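Local atomic coordinates of helix-turn-helix transcriptional regulator (Pseudomonas aeruginosa, PDB entry 5XHX), a protein that probably regulates transcription by binding DNA as a LuxR-family regulator, represented here by its N-terminal ligand-binding domain without the helix-turn-helix part. Residues A47-D52 with G137-C142; D52-I57 with R76-L81; L83-Y88 with T113-T118. One frame throughout, in Å; residues are numbered along the deposited sequence.

Contact 1 (A47-D52 with G137-C142); sequences ALIFSD and GERTLC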
ATOM      1  N   ALA A  47      -7.244  -6.038 -15.521  1.00 26.28           N
ATOM      2  CA  ALA A  47      -6.685  -4.711 -15.306  1.00 29.48           C
ATOM      3  C   ALA A  47      -6.135  -4.189 -16.628  1.00 25.90           C
ATOM      4  O   ALA A  47      -5.394  -4.897 -17.317  1.00 29.75           O
ATOM      5  CB  ALA A  47      -5.586  -4.731 -14.236  1.00 26.93           C
ATOM      6  N   LEU A  48      -6.488  -2.954 -16.976  1.00 22.90           N
ATOM      7  CA  LEU A  48      -6.135  -2.423 -18.288  1.00 25.87           C
ATOM      8  C   LEU A  48      -6.102  -0.902 -18.235  1.00 26.07           C
ATOM      9  O   LEU A  48      -6.681  -0.276 -17.343  1.00 28.26           O
ATOM     10  CB  LEU A  48      -7.115  -2.918 -19.378  1.00 25.65           C
ATOM     11  CG  LEU A  48      -8.608  -2.543 -19.405  1.00 27.04           C
ATOM     12  CD1 LEU A  48      -9.299  -3.110 -20.683  1.00 24.58           C
ATOM     13  CD2 LEU A  48      -9.370  -3.044 -18.151  1.00 27.05           C
ATOM     14  N   ILE A  49      -5.434  -0.310 -19.223  1.00 25.66           N
ATOM     15  CA  ILE A  49      -5.383   1.137 -19.369  1.00 24.29           C
ATOM     16  C   ILE A  49      -6.062   1.509 -20.680  1.00 30.60           C
ATOM     17  O   ILE A  49      -5.633   1.070 -21.756  1.00 27.28           O
ATOM     18  CB  ILE A  49      -3.943   1.664 -19.313  1.00 28.33           C
ATOM     19  CG1 ILE A  49      -3.305   1.292 -17.959  1.00 28.98           C
ATOM     20  CG2 ILE A  49      -3.920   3.167 -19.555  1.00 25.64           C
ATOM     21  CD1 ILE A  49      -1.782   1.603 -17.879  1.00 29.84           C
ATOM     22  N   PHE A  50      -7.144   2.280 -20.580  1.00 27.97           N
ATOM     23  CA  PHE A  50      -7.794   2.879 -21.732  1.00 28.45           C
ATOM     24  C   PHE A  50      -7.115   4.207 -22.070  1.00 32.77           C
ATOM     25  O   PHE A  50      -6.547   4.881 -21.200  1.00 28.30           O
ATOM     26  CB  PHE A  50      -9.279   3.131 -21.451  1.00 26.00           C
ATOM     27  CG  PHE A  50     -10.116   1.886 -21.319  1.00 28.39           C
ATOM     28  CD1 PHE A  50     -10.030   0.860 -22.243  1.00 25.83           C
ATOM     29  CD2 PHE A  50     -11.022   1.760 -20.267  1.00 28.18           C
ATOM     30  CE1 PHE A  50     -10.840  -0.278 -22.129  1.00 26.02           C
ATOM     31  CE2 PHE A  50     -11.830   0.630 -20.137  1.00 27.21           C
ATOM     32  CZ  PHE A  50     -11.755  -0.389 -21.069  1.00 26.12           C
ATOM     33  N   SER A  51      -7.197   4.589 -23.339  1.00 27.66           N
ATOM     34  CA  SER A  51      -6.607   5.833 -23.814  1.00 30.91           C
ATOM     35  C   SER A  51      -7.236   6.168 -25.159  1.00 34.80           C
ATOM     36  O   SER A  51      -8.251   5.582 -25.550  1.00 30.84           O
ATOM     37  CB  SER A  51      -5.084   5.715 -23.921  1.00 31.83           C
ATOM     38  OG  SER A  51      -4.721   4.924 -25.047  1.00 31.61           O
ATOM     39  N   ASP A  52      -6.623   7.108 -25.879  1.00 31.48           N
ATOM     40  CA  ASP A  52      -7.057   7.401 -27.240  1.00 37.25           C
ATOM     41  C   ASP A  52      -6.473   6.430 -28.263  1.00 31.98           C
ATOM     42  O   ASP A  52      -6.786   6.554 -29.448  1.00 35.86           O
ATOM     43  CB  ASP A  52      -6.706   8.843 -27.620  1.00 38.46           C
ATOM     44  CG  ASP A  52      -7.546   9.868 -26.877  1.00 41.67           C
ATOM     45  OD1 ASP A  52      -8.619   9.512 -26.330  1.00 48.42           O
ATOM     46  OD2 ASP A  52      -7.132  11.042 -26.838  1.00 53.14           O
ATOM     47  N   GLY A 137      -4.184  13.274 -18.626  1.00 48.11           N
ATOM     48  CA  GLY A 137      -5.262  13.813 -19.430  1.00 49.95           C
ATOM     49  C   GLY A 137      -5.845  12.829 -20.423  1.00 52.47           C
ATOM     50  O   GLY A 137      -6.955  13.056 -20.921  1.00 48.59           O
ATOM     51  N   GLU A 138      -5.133  11.743 -20.726  1.00 40.61           N
ATOM     52  CA  GLU A 138      -5.624  10.810 -21.736  1.00 47.09           C
ATOM     53  C   GLU A 138      -5.839   9.388 -21.236  1.00 36.54           C
ATOM     54  O   GLU A 138      -6.704   8.692 -21.771  1.00 39.07           O
ATOM     55  CB  GLU A 138      -4.664  10.755 -22.936  1.00 48.56           C
ATOM     56  CG  GLU A 138      -5.187   9.890 -24.101  1.00 45.39           C
ATOM     57  CD  GLU A 138      -4.070   9.339 -24.965  1.00 46.95           C
ATOM     58  OE1 GLU A 138      -4.298   8.334 -25.684  1.00 46.36           O
ATOM     59  OE2 GLU A 138      -2.955   9.905 -24.919  1.00 55.45           O
ATOM     60  N   ARG A 139      -5.082   8.929 -20.250  1.00 27.15           N
ATOM     61  CA  ARG A 139      -5.094   7.522 -19.887  1.00 28.75           C
ATOM     62  C   ARG A 139      -5.936   7.296 -18.635  1.00 31.81           C
ATOM     63  O   ARG A 139      -6.026   8.163 -17.760  1.00 31.88           O
ATOM     64  CB  ARG A 139      -3.667   7.019 -19.689  1.00 31.40           C
ATOM     65  CG  ARG A 139      -2.846   7.040 -20.986  1.00 33.48           C
ATOM     66  CD  ARG A 139      -1.446   6.522 -20.733  1.00 32.45           C
ATOM     67  NE  ARG A 139      -0.829   7.313 -19.683  1.00 38.57           N
ATOM     68  CZ  ARG A 139      -0.018   6.825 -18.751  1.00 38.50           C
ATOM     69  NH1 ARG A 139       0.277   5.529 -18.729  1.00 36.96           N
ATOM     70  NH2 ARG A 139       0.477   7.639 -17.829  1.00 39.47           N
ATOM     71  N   THR A 140      -6.587   6.131 -18.580  1.00 26.11           N
ATOM     72  CA  THR A 140      -7.419   5.737 -17.445  1.00 26.64           C
ATOM     73  C   THR A 140      -7.068   4.307 -17.070  1.00 30.80           C
ATOM     74  O   THR A 140      -7.259   3.386 -17.877  1.00 26.71           O
ATOM     75  CB  THR A 140      -8.913   5.835 -17.765  1.00 27.49           C
ATOM     76  OG1 THR A 140      -9.210   7.112 -18.335  1.00 29.93           O
ATOM     77  CG2 THR A 140      -9.752   5.657 -16.484  1.00 26.50           C
ATOM     78  N   LEU A 141      -6.553   4.118 -15.857  1.00 25.52           N
ATOM     79  CA  LEU A 141      -6.300   2.777 -15.340  1.00 25.89           C
ATOM     80  C   LEU A 141      -7.594   2.187 -14.787  1.00 26.20           C
ATOM     81  O   LEU A 141      -8.280   2.817 -13.976  1.00 24.82           O
ATOM     82  CB  LEU A 141      -5.218   2.815 -14.259  1.00 29.24           C
ATOM     83  CG  LEU A 141      -4.965   1.544 -13.443  1.00 29.24           C
ATOM     84  CD1 LEU A 141      -4.446   0.414 -14.340  1.00 24.24           C
ATOM     85  CD2 LEU A 141      -3.947   1.813 -12.337  1.00 25.91           C
ATOM     86  N   CYS A 142      -7.928   0.971 -15.212  1.00 25.20           N
ATOM     87  CA  CYS A 142      -9.218   0.394 -14.855  1.00 25.00           C
ATOM     88  C   CYS A 142      -9.040  -1.012 -14.319  1.00 24.70           C
ATOM     89  O   CYS A 142      -8.257  -1.804 -14.858  1.00 26.27           O
ATOM     90  CB  CYS A 142     -10.162   0.356 -16.052  1.00 27.65           C
ATOM     91  SG  CYS A 142     -10.510   1.979 -16.726  1.00 27.37           S
TER
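Cys142 and Phe50 meet on one face of the sheet. The sulfur SG of Cys142 comes at a slant against the side of the Phe50 ring that carries CD2 and CE2, with SG 3.6 Å from CD2. Measured to the ring centroid, SG lies 61° off the ring normal, an oblique sulfur-aromatic contact. Leu48, next along that face, sets CG over the Phe50 ring toward its rim. With chi1 at 65°, this CG stands between the backbone N and the carbonyl carbon, which brings Leu48 CD2 to 4.1 Å from Cys142 CB. On the reverse face the Ile49 side chain slants across Leu141, its CG1 3.9 Å from Leu141 CD1, while Ile49 CG2 rests on the CB of Arg139. The guanidinium of Arg139 is salt-bridged to Asp136.

Backbone bonds in two reciprocal pairs join Leu48 to Cys142 and Phe50 to Thr140; the bond from Cys142 N to Leu48 O is 2.8 Å long. Past the strand end the Glu138 chain, extended beyond CG, takes over the pairing. Its OE1 accepts from Asp52 N at 2.6 Å through the lone pair anti to OE2. The two side chains pass at a slant, their carboxylate planes 27° apart, with Asp52 OD2 4.1 Å from Glu138 OE1. Arg92 NH1, which bridges Asp52 OD1 and also bonds Glu138 O, probably eases this closeness of like charges.

Strands 44-50 and 140-147 run antiparallel within a five-stranded sheet, with strand 56-60 flanking the first and strand 127-134 the second. Helix 86-92 packs on the Phe50 and Thr140 face, whereas Val180 and Ile174 touch the Ile49 and Leu141 face. A central antiparallel sheet covered on both faces is typical of the alpha-beta-alpha sandwich of LuxR-type ligand-binding domains.

Contact 2 (D52-I57 with R76-L81); sequences DSSPLI and RYITGL
Ile78 leans its branched side chain along the chain from Ser54 to Ile57. At CB the two branches part. The methyl CG2, anti to the backbone N, touches Ser54 CB at 3.9 Å and Pro55 O at the same distance. With chi1 at -69°, CG1 lies beside the backbone N and meets both Pro55 O and Ile57 CG1. The tip CD1 ends on Ile57 CG1 at 3.8 Å, the two isoleucines lying at a slant to each other.

The carbonyl of Ile78 takes part as well. Ser54 OG donates to Ile78 O over 3.1 Å, from 42° above the carbonyl plane, and Pro55 CD packs against the same oxygen at 3.5 Å. Tyr77 presents CE2 to Pro55 CG at 4.1 Å, and its hydroxyl bonds to Asp85.

Tyr77 and Ile78 lie in a wider pi-type turn, 77-81, with Leu81 N bonded to Arg76 O. Helix 72-81 thus lies beside the edge strand 56-60 and the turn that leads into it. Tyr77 also touches Leu48 and Phe50 of strand 44-50 and stacks on Tyr119 of helix 114-123, joining the sheet to that helix.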
ATOM      1  N   ASP A  52      -6.623   7.108 -25.879  1.00 31.48           N
ATOM      2  CA  ASP A  52      -7.057   7.401 -27.240  1.00 37.25           C
ATOM      3  C   ASP A  52      -6.473   6.430 -28.263  1.00 31.98           C
ATOM      4  O   ASP A  52      -6.786   6.554 -29.448  1.00 35.86           O
ATOM      5  CB  ASP A  52      -6.706   8.843 -27.620  1.00 38.46           C
ATOM      6  CG  ASP A  52      -7.546   9.868 -26.877  1.00 41.67           C
ATOM      7  OD1 ASP A  52      -8.619   9.512 -26.330  1.00 48.42           O
ATOM      8  OD2 ASP A  52      -7.132  11.042 -26.838  1.00 53.14           O
ATOM      9  N   SER A  53      -5.644   5.472 -27.840  1.00 29.77           N
ATOM     10  CA  SER A  53      -5.261   4.373 -28.722  1.00 35.22           C
ATOM     11  C   SER A  53      -5.750   3.028 -28.181  1.00 31.31           C
ATOM     12  O   SER A  53      -6.678   2.986 -27.367  1.00 32.13           O
ATOM     13  CB  SER A  53      -3.743   4.368 -28.944  1.00 34.81           C
ATOM     14  OG  SER A  53      -3.030   4.296 -27.718  1.00 43.50           O
ATOM     15  N   SER A  54      -5.158   1.929 -28.649  1.00 29.47           N
ATOM     16  CA  SER A  54      -5.598   0.599 -28.238  1.00 30.62           C
ATOM     17  C   SER A  54      -5.467   0.440 -26.726  1.00 29.59           C
ATOM     18  O   SER A  54      -4.520   0.973 -26.134  1.00 25.41           O
ATOM     19  CB  SER A  54      -4.760  -0.491 -28.917  1.00 30.88           C
ATOM     20  OG  SER A  54      -5.182  -0.714 -30.251  1.00 43.17           O
ATOM     21  N   PRO A  55      -6.374  -0.305 -26.085  1.00 29.07           N
ATOM     22  CA  PRO A  55      -6.217  -0.614 -24.654  1.00 29.64           C
ATOM     23  C   PRO A  55      -4.972  -1.441 -24.405  1.00 34.00           C
ATOM     24  O   PRO A  55      -4.649  -2.355 -25.168  1.00 30.68           O
ATOM     25  CB  PRO A  55      -7.469  -1.434 -24.314  1.00 30.63           C
ATOM     26  CG  PRO A  55      -8.438  -1.175 -25.430  1.00 35.06           C
ATOM     27  CD  PRO A  55      -7.604  -0.880 -26.648  1.00 27.73           C
ATOM     28  N   LEU A  56      -4.294  -1.137 -23.305  1.00 29.34           N
ATOM     29  CA  LEU A  56      -3.156  -1.917 -22.838  1.00 33.75           C
ATOM     30  C   LEU A  56      -3.633  -2.823 -21.705  1.00 35.12           C
ATOM     31  O   LEU A  56      -4.004  -2.342 -20.625  1.00 32.67           O
ATOM     32  CB  LEU A  56      -2.028  -0.994 -22.385  1.00 32.43           C
ATOM     33  CG  LEU A  56      -0.772  -1.646 -21.811  1.00 41.42           C
ATOM     34  CD1 LEU A  56      -0.175  -2.659 -22.793  1.00 45.11           C
ATOM     35  CD2 LEU A  56       0.254  -0.570 -21.468  1.00 40.22           C
ATOM     36  N   ILE A  57      -3.636  -4.126 -21.953  1.00 30.33           N
ATOM     37  CA  ILE A  57      -4.055  -5.105 -20.960  1.00 33.93           C
ATOM     38  C   ILE A  57      -2.862  -5.409 -20.067  1.00 34.98           C
ATOM     39  O   ILE A  57      -1.856  -5.959 -20.527  1.00 30.81           O
ATOM     40  CB  ILE A  57      -4.577  -6.386 -21.626  1.00 35.81           C
ATOM     41  CG1 ILE A  57      -5.660  -6.054 -22.661  1.00 38.26           C
ATOM     42  CG2 ILE A  57      -5.078  -7.372 -20.568  1.00 36.62           C
ATOM     43  CD1 ILE A  57      -6.977  -5.666 -22.063  1.00 38.90           C
ATOM     44  N   ARG A  76      -9.070  -9.202 -30.851  1.00 31.12           N
ATOM     45  CA  ARG A  76     -10.218  -8.476 -31.389  1.00 33.15           C
ATOM     46  C   ARG A  76     -10.645  -7.350 -30.459  1.00 33.13           C
ATOM     47  O   ARG A  76     -11.011  -6.256 -30.917  1.00 27.29           O
ATOM     48  CB  ARG A  76     -11.400  -9.418 -31.627  1.00 34.72           C
ATOM     49  CG  ARG A  76     -11.206 -10.431 -32.757  1.00 41.27           C
ATOM     50  CD  ARG A  76     -12.564 -10.817 -33.328  1.00 42.74           C
ATOM     51  NE  ARG A  76     -13.134  -9.702 -34.072  1.00 44.56           N
ATOM     52  CZ  ARG A  76     -14.429  -9.522 -34.302  1.00 46.57           C
ATOM     53  NH1 ARG A  76     -15.328 -10.387 -33.834  1.00 39.81           N
ATOM     54  NH2 ARG A  76     -14.822  -8.462 -34.999  1.00 43.06           N
ATOM     55  N   TYR A  77     -10.663  -7.617 -29.154  1.00 28.92           N
ATOM     56  CA  TYR A  77     -10.970  -6.556 -28.205  1.00 30.09           C
ATOM     57  C   TYR A  77     -10.001  -5.397 -28.381  1.00 25.27           C
ATOM     58  O   TYR A  77     -10.411  -4.249 -28.579  1.00 28.44           O
ATOM     59  CB  TYR A  77     -10.924  -7.102 -26.765  1.00 30.61           C
ATOM     60  CG  TYR A  77     -11.304  -6.058 -25.746  1.00 28.53           C
ATOM     61  CD1 TYR A  77     -12.632  -5.779 -25.477  1.00 27.75           C
ATOM     62  CD2 TYR A  77     -10.340  -5.343 -25.075  1.00 29.65           C
ATOM     63  CE1 TYR A  77     -12.992  -4.822 -24.557  1.00 28.97           C
ATOM     64  CE2 TYR A  77     -10.690  -4.367 -24.143  1.00 29.87           C
ATOM     65  CZ  TYR A  77     -12.009  -4.113 -23.891  1.00 27.77           C
ATOM     66  OH  TYR A  77     -12.367  -3.142 -22.983  1.00 27.45           O
ATOM     67  N   ILE A  78      -8.704  -5.697 -28.360  1.00 25.10           N
ATOM     68  CA  ILE A  78      -7.683  -4.654 -28.397  1.00 31.53           C
ATOM     69  C   ILE A  78      -7.737  -3.853 -29.701  1.00 37.12           C
ATOM     70  O   ILE A  78      -7.538  -2.628 -29.697  1.00 31.78           O
ATOM     71  CB  ILE A  78      -6.303  -5.285 -28.160  1.00 31.90           C
ATOM     72  CG1 ILE A  78      -6.208  -5.782 -26.707  1.00 36.25           C
ATOM     73  CG2 ILE A  78      -5.179  -4.307 -28.469  1.00 38.20           C
ATOM     74  CD1 ILE A  78      -4.898  -6.496 -26.402  1.00 42.00           C
ATOM     75  N   THR A  79      -8.011  -4.513 -30.835  1.00 30.60           N
ATOM     76  CA  THR A  79      -7.935  -3.809 -32.120  1.00 30.88           C
ATOM     77  C   THR A  79      -9.267  -3.218 -32.556  1.00 29.68           C
ATOM     78  O   THR A  79      -9.355  -2.684 -33.668  1.00 34.28           O
ATOM     79  CB  THR A  79      -7.412  -4.731 -33.238  1.00 29.37           C
ATOM     80  OG1 THR A  79      -8.339  -5.808 -33.434  1.00 29.73           O
ATOM     81  CG2 THR A  79      -6.055  -5.284 -32.885  1.00 29.21           C
ATOM     82  N   GLY A  80     -10.303  -3.268 -31.722  1.00 29.16           N
ATOM     83  CA  GLY A  80     -11.521  -2.595 -32.130  1.00 29.59           C
ATOM     84  C   GLY A  80     -12.769  -2.810 -31.308  1.00 23.52           C
ATOM     85  O   GLY A  80     -13.547  -1.873 -31.120  1.00 25.72           O
ATOM     86  N   LEU A  81     -13.000  -4.032 -30.828  1.00 25.25           N
ATOM     87  CA  LEU A  81     -14.233  -4.290 -30.089  1.00 28.87           C
ATOM     88  C   LEU A  81     -14.319  -3.477 -28.795  1.00 23.99           C
ATOM     89  O   LEU A  81     -15.421  -3.184 -28.331  1.00 25.70           O
ATOM     90  CB  LEU A  81     -14.364  -5.781 -29.766  1.00 34.83           C
ATOM     91  CG  LEU A  81     -14.806  -6.697 -30.902  1.00 39.20           C
ATOM     92  CD1 LEU A  81     -14.819  -8.144 -30.405  1.00 37.67           C
ATOM     93  CD2 LEU A  81     -16.185  -6.280 -31.407  1.00 38.68           C
TER

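Contact 3 (L83-Y88 with T113-T118); sequences LQDPFY and TEYYNT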
ATOM      1  N   LEU A  83     -14.052  -0.486 -28.496  1.00 26.94           N
ATOM      2  CA  LEU A  83     -14.797   0.735 -28.790  1.00 26.33           C
ATOM      3  C   LEU A  83     -16.269   0.606 -28.435  1.00 24.61           C
ATOM      4  O   LEU A  83     -16.935   1.623 -28.196  1.00 27.71           O
ATOM      5  CB  LEU A  83     -14.645   1.106 -30.272  1.00 28.58           C
ATOM      6  CG  LEU A  83     -13.225   1.544 -30.646  1.00 29.28           C
ATOM      7  CD1 LEU A  83     -13.022   1.672 -32.193  1.00 27.45           C
ATOM      8  CD2 LEU A  83     -12.914   2.864 -29.935  1.00 25.06           C
ATOM      9  N   GLN A  84     -16.805  -0.615 -28.431  1.00 24.22           N
ATOM     10  CA  GLN A  84     -18.193  -0.875 -28.044  1.00 27.29           C
ATOM     11  C   GLN A  84     -18.320  -1.249 -26.568  1.00 29.64           C
ATOM     12  O   GLN A  84     -19.427  -1.556 -26.101  1.00 26.99           O
ATOM     13  CB  GLN A  84     -18.780  -2.013 -28.906  1.00 29.88           C
ATOM     14  CG  GLN A  84     -18.686  -1.759 -30.447  1.00 32.40           C
ATOM     15  CD  GLN A  84     -18.706  -3.060 -31.267  1.00 41.34           C
ATOM     16  OE1 GLN A  84     -19.286  -4.072 -30.847  1.00 38.73           O
ATOM     17  NE2 GLN A  84     -18.092  -3.026 -32.448  1.00 39.77           N
ATOM     18  N   ASP A  85     -17.214  -1.262 -25.837  1.00 26.53           N
ATOM     19  CA  ASP A  85     -17.267  -1.608 -24.421  1.00 23.80           C
ATOM     20  C   ASP A  85     -17.785  -0.394 -23.668  1.00 25.26           C
ATOM     21  O   ASP A  85     -17.116   0.650 -23.643  1.00 24.77           O
ATOM     22  CB  ASP A  85     -15.887  -2.027 -23.929  1.00 25.63           C
ATOM     23  CG  ASP A  85     -15.874  -2.443 -22.444  1.00 27.10           C
ATOM     24  OD1 ASP A  85     -16.863  -2.206 -21.727  1.00 24.95           O
ATOM     25  OD2 ASP A  85     -14.834  -2.967 -22.003  1.00 23.33           O
ATOM     26  N   PRO A  86     -18.963  -0.486 -23.044  1.00 27.60           N
ATOM     27  CA  PRO A  86     -19.474   0.666 -22.273  1.00 29.25           C
ATOM     28  C   PRO A  86     -18.484   1.186 -21.237  1.00 25.11           C
ATOM     29  O   PRO A  86     -18.487   2.385 -20.923  1.00 26.36           O
ATOM     30  CB  PRO A  86     -20.762   0.124 -21.626  1.00 28.33           C
ATOM     31  CG  PRO A  86     -20.707  -1.365 -21.754  1.00 31.83           C
ATOM     32  CD  PRO A  86     -19.842  -1.664 -22.964  1.00 26.32           C
ATOM     33  N   PHE A  87     -17.588   0.335 -20.744  1.00 22.26           N
ATOM     34  CA  PHE A  87     -16.617   0.799 -19.759  1.00 26.30           C
ATOM     35  C   PHE A  87     -15.488   1.600 -20.399  1.00 31.91           C
ATOM     36  O   PHE A  87     -14.904   2.472 -19.738  1.00 24.30           O
ATOM     37  CB  PHE A  87     -16.072  -0.388 -18.968  1.00 27.30           C
ATOM     38  CG  PHE A  87     -17.062  -0.921 -17.967  1.00 26.81           C
ATOM     39  CD1 PHE A  87     -17.197  -0.303 -16.729  1.00 22.91           C
ATOM     40  CD2 PHE A  87     -17.892  -1.995 -18.276  1.00 27.57           C
ATOM     41  CE1 PHE A  87     -18.122  -0.777 -15.794  1.00 24.84           C
ATOM     42  CE2 PHE A  87     -18.839  -2.465 -17.339  1.00 26.81           C
ATOM     43  CZ  PHE A  87     -18.940  -1.852 -16.104  1.00 22.98           C
ATOM     44  N   TYR A  88     -15.173   1.347 -21.674  1.00 25.38           N
ATOM     45  CA  TYR A  88     -14.248   2.245 -22.365  1.00 26.98           C
ATOM     46  C   TYR A  88     -14.892   3.606 -22.587  1.00 25.60           C
ATOM     47  O   TYR A  88     -14.268   4.644 -22.360  1.00 26.73           O
ATOM     48  CB  TYR A  88     -13.796   1.666 -23.701  1.00 25.63           C
ATOM     49  CG  TYR A  88     -13.229   2.753 -24.604  1.00 25.67           C
ATOM     50  CD1 TYR A  88     -11.971   3.302 -24.349  1.00 25.38           C
ATOM     51  CD2 TYR A  88     -13.963   3.261 -25.663  1.00 25.55           C
ATOM     52  CE1 TYR A  88     -11.441   4.298 -25.154  1.00 31.16           C
ATOM     53  CE2 TYR A  88     -13.434   4.281 -26.492  1.00 30.68           C
ATOM     54  CZ  TYR A  88     -12.171   4.787 -26.217  1.00 27.45           C
ATOM     55  OH  TYR A  88     -11.614   5.780 -26.983  1.00 31.23           O
ATOM     56  N   THR A 113     -24.689  -5.218 -29.849  1.00 52.19           N
ATOM     57  CA  THR A 113     -23.335  -5.041 -30.361  1.00 49.75           C
ATOM     58  C   THR A 113     -22.639  -6.390 -30.500  1.00 41.84           C
ATOM     59  O   THR A 113     -22.960  -7.356 -29.801  1.00 44.55           O
ATOM     60  CB  THR A 113     -22.508  -4.134 -29.441  1.00 40.89           C
ATOM     61  OG1 THR A 113     -22.324  -4.777 -28.172  1.00 39.60           O
ATOM     62  CG2 THR A 113     -23.201  -2.785 -29.233  1.00 47.14           C
ATOM     63  N   GLU A 114     -21.680  -6.453 -31.424  1.00 44.42           N
ATOM     64  CA  GLU A 114     -20.841  -7.643 -31.505  1.00 46.42           C
ATOM     65  C   GLU A 114     -20.097  -7.874 -30.194  1.00 44.46           C
ATOM     66  O   GLU A 114     -19.965  -9.018 -29.738  1.00 43.23           O
ATOM     67  CB  GLU A 114     -19.857  -7.527 -32.663  1.00 41.11           C
ATOM     68  CG  GLU A 114     -19.021  -8.779 -32.879  1.00 43.97           C
ATOM     69  CD  GLU A 114     -18.152  -8.674 -34.118  1.00 51.95           C
ATOM     70  OE1 GLU A 114     -18.127  -7.582 -34.721  1.00 51.07           O
ATOM     71  OE2 GLU A 114     -17.508  -9.676 -34.496  1.00 50.86           O
ATOM     72  N   TYR A 115     -19.607  -6.793 -29.573  1.00 40.41           N
ATOM     73  CA  TYR A 115     -18.907  -6.902 -28.294  1.00 41.14           C
ATOM     74  C   TYR A 115     -19.730  -7.699 -27.274  1.00 33.91           C
ATOM     75  O   TYR A 115     -19.216  -8.602 -26.605  1.00 37.43           O
ATOM     76  CB  TYR A 115     -18.569  -5.492 -27.766  1.00 35.44           C
ATOM     77  CG  TYR A 115     -18.037  -5.522 -26.356  1.00 33.18           C
ATOM     78  CD1 TYR A 115     -16.720  -5.879 -26.116  1.00 31.48           C
ATOM     79  CD2 TYR A 115     -18.864  -5.248 -25.264  1.00 35.20           C
ATOM     80  CE1 TYR A 115     -16.223  -5.953 -24.841  1.00 31.00           C
ATOM     81  CE2 TYR A 115     -18.364  -5.310 -23.954  1.00 31.92           C
ATOM     82  CZ  TYR A 115     -17.026  -5.661 -23.771  1.00 30.73           C
ATOM     83  OH  TYR A 115     -16.460  -5.768 -22.528  1.00 34.61           O
ATOM     84  N   TYR A 116     -21.023  -7.404 -27.175  1.00 36.04           N
ATOM     85  CA  TYR A 116     -21.879  -8.094 -26.210  1.00 37.28           C
ATOM     86  C   TYR A 116     -21.918  -9.602 -26.458  1.00 46.16           C
ATOM     87  O   TYR A 116     -21.831 -10.404 -25.516  1.00 36.60           O
ATOM     88  CB  TYR A 116     -23.290  -7.509 -26.276  1.00 45.35           C
ATOM     89  CG  TYR A 116     -24.295  -8.132 -25.324  1.00 47.67           C
ATOM     90  CD1 TYR A 116     -24.317  -7.777 -23.985  1.00 48.53           C
ATOM     91  CD2 TYR A 116     -25.238  -9.055 -25.772  1.00 51.82           C
ATOM     92  CE1 TYR A 116     -25.240  -8.330 -23.105  1.00 52.09           C
ATOM     93  CE2 TYR A 116     -26.169  -9.614 -24.900  1.00 54.97           C
ATOM     94  CZ  TYR A 116     -26.162  -9.247 -23.568  1.00 57.47           C
ATOM     95  OH  TYR A 116     -27.072  -9.789 -22.690  1.00 57.13           O
ATOM     96  N   ASN A 117     -22.047 -10.010 -27.718  1.00 47.85           N
ATOM     97  CA  ASN A 117     -22.280 -11.414 -28.033  1.00 45.52           C
ATOM     98  C   ASN A 117     -21.005 -12.220 -28.168  1.00 46.52           C
ATOM     99  O   ASN A 117     -21.066 -13.454 -28.191  1.00 46.59           O
ATOM    100  CB  ASN A 117     -23.087 -11.532 -29.323  1.00 44.12           C
ATOM    101  CG  ASN A 117     -24.482 -11.026 -29.152  1.00 47.83           C
ATOM    102  OD1 ASN A 117     -25.335 -11.717 -28.590  1.00 51.38           O
ATOM    103  ND2 ASN A 117     -24.732  -9.802 -29.609  1.00 54.08           N
ATOM    104  N   THR A 118     -19.858 -11.561 -28.237  1.00 40.07           N
ATOM    105  CA  THR A 118     -18.612 -12.288 -28.396  1.00 43.96           C
ATOM    106  C   THR A 118     -17.768 -12.155 -27.131  1.00 44.87           C
ATOM    107  O   THR A 118     -17.732 -13.073 -26.302  1.00 41.38           O
ATOM    108  CB  THR A 118     -17.885 -11.789 -29.651  1.00 47.42           C
ATOM    109  OG1 THR A 118     -17.634 -10.382 -29.540  1.00 45.38           O
ATOM    110  CG2 THR A 118     -18.766 -12.023 -30.888  1.00 44.98           C
TER
HETATM  111  O   HOH W   1     -18.403  -5.027 -34.727  1.00 52.50           O
HETATM  112  O   HOH W   2     -17.917  -4.529 -20.944  1.00 30.42           O
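Gln84 and Tyr115 bury the most surface here, meeting CB to CB at 3.7 Å. From there the Gln84 chain runs extended to the start of helix 114-123, where OE1 accepts from Tyr115 N over 3.0 Å in a fairly straight bond (161° at the hydrogen). OE1 also rests on Thr113 CB at 3.5 Å. The other end of the amide, NE2, gives its hydrogen to a water that in turn donates to Glu114 OE1, so both ends of the Gln84 amide are tied to the first turn; Glu114 OE2 is salt-bridged to Arg76.

Asp85 supports the ring of Tyr115 from one face. Its CA stands 4.0 Å from the ring centroid and 17° off the normal, a CH-pi contact, and CB lies over the same face. With CG anti to the backbone N (chi1 -179°), the carboxylate runs nearly parallel to the ring, toward the hydroxyl end. A second water donates to Asp85 OD1 at 2.7 Å and accepts from Tyr115 OH. The same OD1 caps helix 86-92 by accepting from Phe87 N at 2.8 Å, while OD2 is bonded to Tyr77 OH.

Thr113, at the N-cap of helix 114-123, accepts from Tyr116 N with OG1, which also bonds to Phe110 O. Two helix starts therefore meet here, with helix 72-81 alongside through Arg76 and Leu81 and helix 102-105 against Pro86.

In the fold
Contact 1 brings together residues far apart in the sequence, and contacts 2 and 3 both fall within the chain between its segments, contact 2 closing before contact 3 opens. Centres of contacts 1 and 2 lie about 11 Å apart, as do those of 2 and 3; contacts 1 and 3 are about 16 Å apart. Contacts 1 and 2 share Asp52 and the sheet, where strands 44-50 and 56-60 are neighbours. Helix 72-81 links contact 2 to contact 3 through the salt bridge between Arg76 and Glu114. Contact 2 sets helix 72-81 beside the ligand-binding domain's sheet and contact 3 ties the starts of helices 86-92 and 114-123 together, while Phe50 of contact 1 packs on Phe87 and Tyr88.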